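PDB 3C38: autoinducer 2 sensor kinase/phosphatase LuxQ from Vibrio cholerae, which senses autoinducer 2 through its complex with LuxP and switches between kinase and phosphatase activity in a quorum-sensing phosphorelay. Local coordinates for residues 175-183 and 192-201. Sequence-based numbering, arbitrary orientation.
Sequences SNSENLVLA and TLKGNEPYSL
Asn179 reaches into the loop 192-201, and its amide shows how a single buried side chain can be read by several loop residues at once. ND2 gives a nearly straight bond to Tyr199 OH (2.8 Å, 166°), with the hydroxyl lying almost in the amide plane, while the phenol ring stands at 83° to that plane. A second, weak bond runs from ND2 to Glu197 OE2 at 3.3 Å. Within its own loop that carboxylate takes Lys194 N on the syn lone pair of OE2 and Gly195 N on OE1, two bonds that hold it across the turn. Lys194 NZ folds back onto Thr192 O. In the C-terminal of the two sheets of LuxQ's periplasmic, Cache-clan sensor region, this loop follows edge strand 187-191 and leads into helix 201-205. Hairpin pairing persists one residue into it: Thr192 N donates to Leu180 O (3.0 Å), and Leu180 N donates to Thr192 OG1 (2.8 Å), the side-chain oxygen standing in for a backbone carbonyl. With chi1 at 61°, OG1 sits between Thr192 N and its carbonyl carbon, turned to the strand and 2.9 Å from Asn179 OD1. Tyr199 OH also approaches Glu178 OE1, but weakly; the firmer partner of that carboxylate is Thr239 N, through OE2. Beside the polar cluster, Leu201 CD1 packs against both methyls of Val181, closest to CG1 (3.5 Å), and CG2 also meets Leu193 CD1.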
loop_
_atom_site.group_PDB
_atom_site.type_symbol
_atom_site.label_atom_id
_atom_site.label_comp_id
_atom_site.label_asym_id
_atom_site.label_seq_id
_atom_site.Cartn_x
_atom_site.Cartn_y
_atom_site.Cartn_z
ATOM N N SER A 175 -12.711 -8.811 9.238
ATOM C CA SER A 175 -14.128 -8.640 8.949
ATOM C C SER A 175 -14.846 -9.982 9.021
ATOM O O SER A 175 -16.049 -10.065 8.773
ATOM C CB SER A 175 -14.319 -8.031 7.553
ATOM O OG SER A 175 -13.789 -8.869 6.539
ATOM N N ASN A 176 -14.098 -11.025 9.360
ATOM C CA ASN A 176 -14.634 -12.377 9.459
ATOM C C ASN A 176 -15.348 -12.802 8.182
ATOM O O ASN A 176 -16.330 -13.541 8.225
ATOM C CB ASN A 176 -15.590 -12.483 10.645
ATOM C CG ASN A 176 -14.896 -12.216 11.976
ATOM O OD1 ASN A 176 -14.976 -11.109 12.526
ATOM N ND2 ASN A 176 -14.192 -13.226 12.490
ATOM N N SER A 177 -14.843 -12.334 7.045
ATOM C CA SER A 177 -15.432 -12.660 5.758
ATOM C C SER A 177 -14.966 -14.028 5.285
ATOM O O SER A 177 -13.869 -14.472 5.624
ATOM C CB SER A 177 -15.051 -11.604 4.717
ATOM O OG SER A 177 -15.525 -10.319 5.081
ATOM N N GLU A 178 -15.810 -14.689 4.503
ATOM C CA GLU A 178 -15.503 -16.008 3.955
ATOM C C GLU A 178 -14.307 -15.917 3.021
ATOM O O GLU A 178 -13.360 -16.695 3.114
ATOM C CB GLU A 178 -16.676 -16.519 3.137
ATOM C CG GLU A 178 -17.417 -17.689 3.706
ATOM C CD GLU A 178 -18.495 -18.152 2.748
ATOM O OE1 GLU A 178 -18.157 -18.820 1.735
ATOM O OE2 GLU A 178 -19.672 -17.817 3.003
ATOM N N ASN A 179 -14.391 -14.970 2.095
ATOM C CA ASN A 179 -13.348 -14.749 1.113
ATOM C C ASN A 179 -13.465 -13.339 0.561
ATOM O O ASN A 179 -14.557 -12.749 0.527
ATOM C CB ASN A 179 -13.478 -15.740 -0.055
ATOM C CG ASN A 179 -12.694 -17.024 0.167
ATOM O OD1 ASN A 179 -11.486 -17.004 0.414
ATOM N ND2 ASN A 179 -13.374 -18.147 0.057
ATOM N N LEU A 180 -12.328 -12.806 0.131
ATOM C CA LEU A 180 -12.279 -11.480 -0.464
ATOM C C LEU A 180 -11.450 -11.500 -1.741
ATOM O O LEU A 180 -10.556 -12.333 -1.921
ATOM C CB LEU A 180 -11.664 -10.459 0.501
ATOM C CG LEU A 180 -12.330 -10.147 1.842
ATOM C CD1 LEU A 180 -11.408 -9.184 2.595
ATOM C CD2 LEU A 180 -13.721 -9.531 1.651
ATOM N N VAL A 181 -11.762 -10.568 -2.630
ATOM C CA VAL A 181 -11.036 -10.415 -3.882
ATOM C C VAL A 181 -10.837 -8.919 -4.105
ATOM O O VAL A 181 -11.811 -8.158 -4.166
ATOM C CB VAL A 181 -11.826 -10.959 -5.091
ATOM C CG1 VAL A 181 -11.003 -10.742 -6.353
ATOM C CG2 VAL A 181 -12.164 -12.441 -4.898
ATOM N N LEU A 182 -9.587 -8.491 -4.205
ATOM C CA LEU A 182 -9.305 -7.087 -4.447
ATOM C C LEU A 182 -9.078 -6.980 -5.943
ATOM O O LEU A 182 -8.225 -7.665 -6.506
ATOM C CB LEU A 182 -8.061 -6.623 -3.678
ATOM C CG LEU A 182 -7.604 -5.179 -3.945
ATOM C CD1 LEU A 182 -8.737 -4.213 -3.621
ATOM C CD2 LEU A 182 -6.378 -4.854 -3.100
ATOM N N ALA A 183 -9.854 -6.123 -6.592
ATOM C CA ALA A 183 -9.726 -5.983 -8.031
ATOM C C ALA A 183 -9.845 -4.557 -8.531
ATOM O O ALA A 183 -10.282 -3.661 -7.810
ATOM C CB ALA A 183 -10.775 -6.852 -8.719
ATOM N N THR A 192 -8.187 -14.157 -1.708
ATOM C CA THR A 192 -7.983 -15.052 -0.579
ATOM C C THR A 192 -8.525 -16.456 -0.876
ATOM O O THR A 192 -8.390 -17.354 -0.041
ATOM C CB THR A 192 -8.704 -14.550 0.688
ATOM O OG1 THR A 192 -10.109 -14.476 0.431
ATOM C CG2 THR A 192 -8.180 -13.193 1.114
ATOM N N LEU A 193 -9.154 -16.642 -2.040
ATOM C CA LEU A 193 -9.709 -17.953 -2.401
ATOM C C LEU A 193 -8.655 -19.067 -2.405
ATOM O O LEU A 193 -7.559 -18.897 -2.955
ATOM C CB LEU A 193 -10.399 -17.896 -3.767
ATOM C CG LEU A 193 -11.836 -17.345 -3.756
ATOM C CD1 LEU A 193 -11.812 -15.877 -3.342
ATOM C CD2 LEU A 193 -12.476 -17.473 -5.148
ATOM N N LYS A 194 -8.988 -20.196 -1.779
ATOM C CA LYS A 194 -8.071 -21.343 -1.713
ATOM C C LYS A 194 -8.089 -22.096 -3.036
ATOM O O LYS A 194 -7.074 -22.613 -3.480
ATOM C CB LYS A 194 -8.476 -22.317 -0.602
ATOM C CG LYS A 194 -8.988 -21.673 0.672
ATOM C CD LYS A 194 -7.938 -20.845 1.381
ATOM C CE LYS A 194 -8.550 -20.130 2.594
ATOM N NZ LYS A 194 -9.652 -19.159 2.226
ATOM N N GLY A 195 -9.256 -22.159 -3.663
ATOM C CA GLY A 195 -9.362 -22.852 -4.932
ATOM C C GLY A 195 -10.280 -24.050 -4.834
ATOM O O GLY A 195 -10.690 -24.618 -5.846
ATOM N N ASN A 196 -10.616 -24.421 -3.608
ATOM C CA ASN A 196 -11.483 -25.561 -3.379
ATOM C C ASN A 196 -12.907 -25.107 -3.092
ATOM O O ASN A 196 -13.720 -25.893 -2.601
ATOM C CB ASN A 196 -10.968 -26.357 -2.192
ATOM C CG ASN A 196 -11.091 -25.590 -0.903
ATOM O OD1 ASN A 196 -10.671 -24.432 -0.816
ATOM N ND2 ASN A 196 -11.678 -26.221 0.109
ATOM N N GLU A 197 -13.199 -23.839 -3.384
ATOM C CA GLU A 197 -14.533 -23.270 -3.159
ATOM C C GLU A 197 -15.506 -23.649 -4.280
ATOM O O GLU A 197 -15.089 -23.989 -5.383
ATOM C CB GLU A 197 -14.475 -21.732 -3.087
ATOM C CG GLU A 197 -13.772 -21.133 -1.888
ATOM C CD GLU A 197 -12.272 -20.999 -2.071
ATOM O OE1 GLU A 197 -11.766 -21.141 -3.206
ATOM O OE2 GLU A 197 -11.593 -20.729 -1.063
ATOM N N PRO A 198 -16.819 -23.589 -4.001
ATOM C CA PRO A 198 -17.881 -23.910 -4.963
ATOM C C PRO A 198 -17.929 -22.860 -6.065
ATOM O O PRO A 198 -18.456 -23.098 -7.152
ATOM C CB PRO A 198 -19.147 -23.875 -4.109
ATOM C CG PRO A 198 -18.645 -24.223 -2.727
ATOM C CD PRO A 198 -17.381 -23.417 -2.649
ATOM N N TYR A 199 -17.378 -21.688 -5.764
ATOM C CA TYR A 199 -17.346 -20.578 -6.714
ATOM C C TYR A 199 -15.904 -20.247 -7.108
ATOM O O TYR A 199 -14.989 -20.365 -6.286
ATOM C CB TYR A 199 -18.025 -19.355 -6.090
ATOM C CG TYR A 199 -17.498 -19.010 -4.710
ATOM C CD1 TYR A 199 -16.287 -18.331 -4.551
ATOM C CD2 TYR A 199 -18.196 -19.388 -3.563
ATOM C CE1 TYR A 199 -15.785 -18.039 -3.290
ATOM C CE2 TYR A 199 -17.706 -19.105 -2.301
ATOM C CZ TYR A 199 -16.499 -18.431 -2.169
ATOM O OH TYR A 199 -16.003 -18.170 -0.913
ATOM N N SER A 200 -15.705 -19.841 -8.359
ATOM C CA SER A 200 -14.371 -19.505 -8.849
ATOM C C SER A 200 -14.065 -18.004 -8.753
ATOM O O SER A 200 -14.966 -17.182 -8.573
ATOM C CB SER A 200 -14.223 -19.941 -10.305
ATOM O OG SER A 200 -15.077 -19.178 -11.135
ATOM N N LEU A 201 -12.790 -17.655 -8.882
ATOM C CA LEU A 201 -12.380 -16.252 -8.822
ATOM C C LEU A 201 -13.105 -15.491 -9.922
ATOM O O LEU A 201 -13.624 -14.387 -9.707
ATOM C CB LEU A 201 -10.869 -16.128 -9.029
ATOM C CG LEU A 201 -10.327 -14.701 -9.155
ATOM C CD1 LEU A 201 -10.720 -13.893 -7.935
ATOM C CD2 LEU A 201 -8.821 -14.745 -9.304
#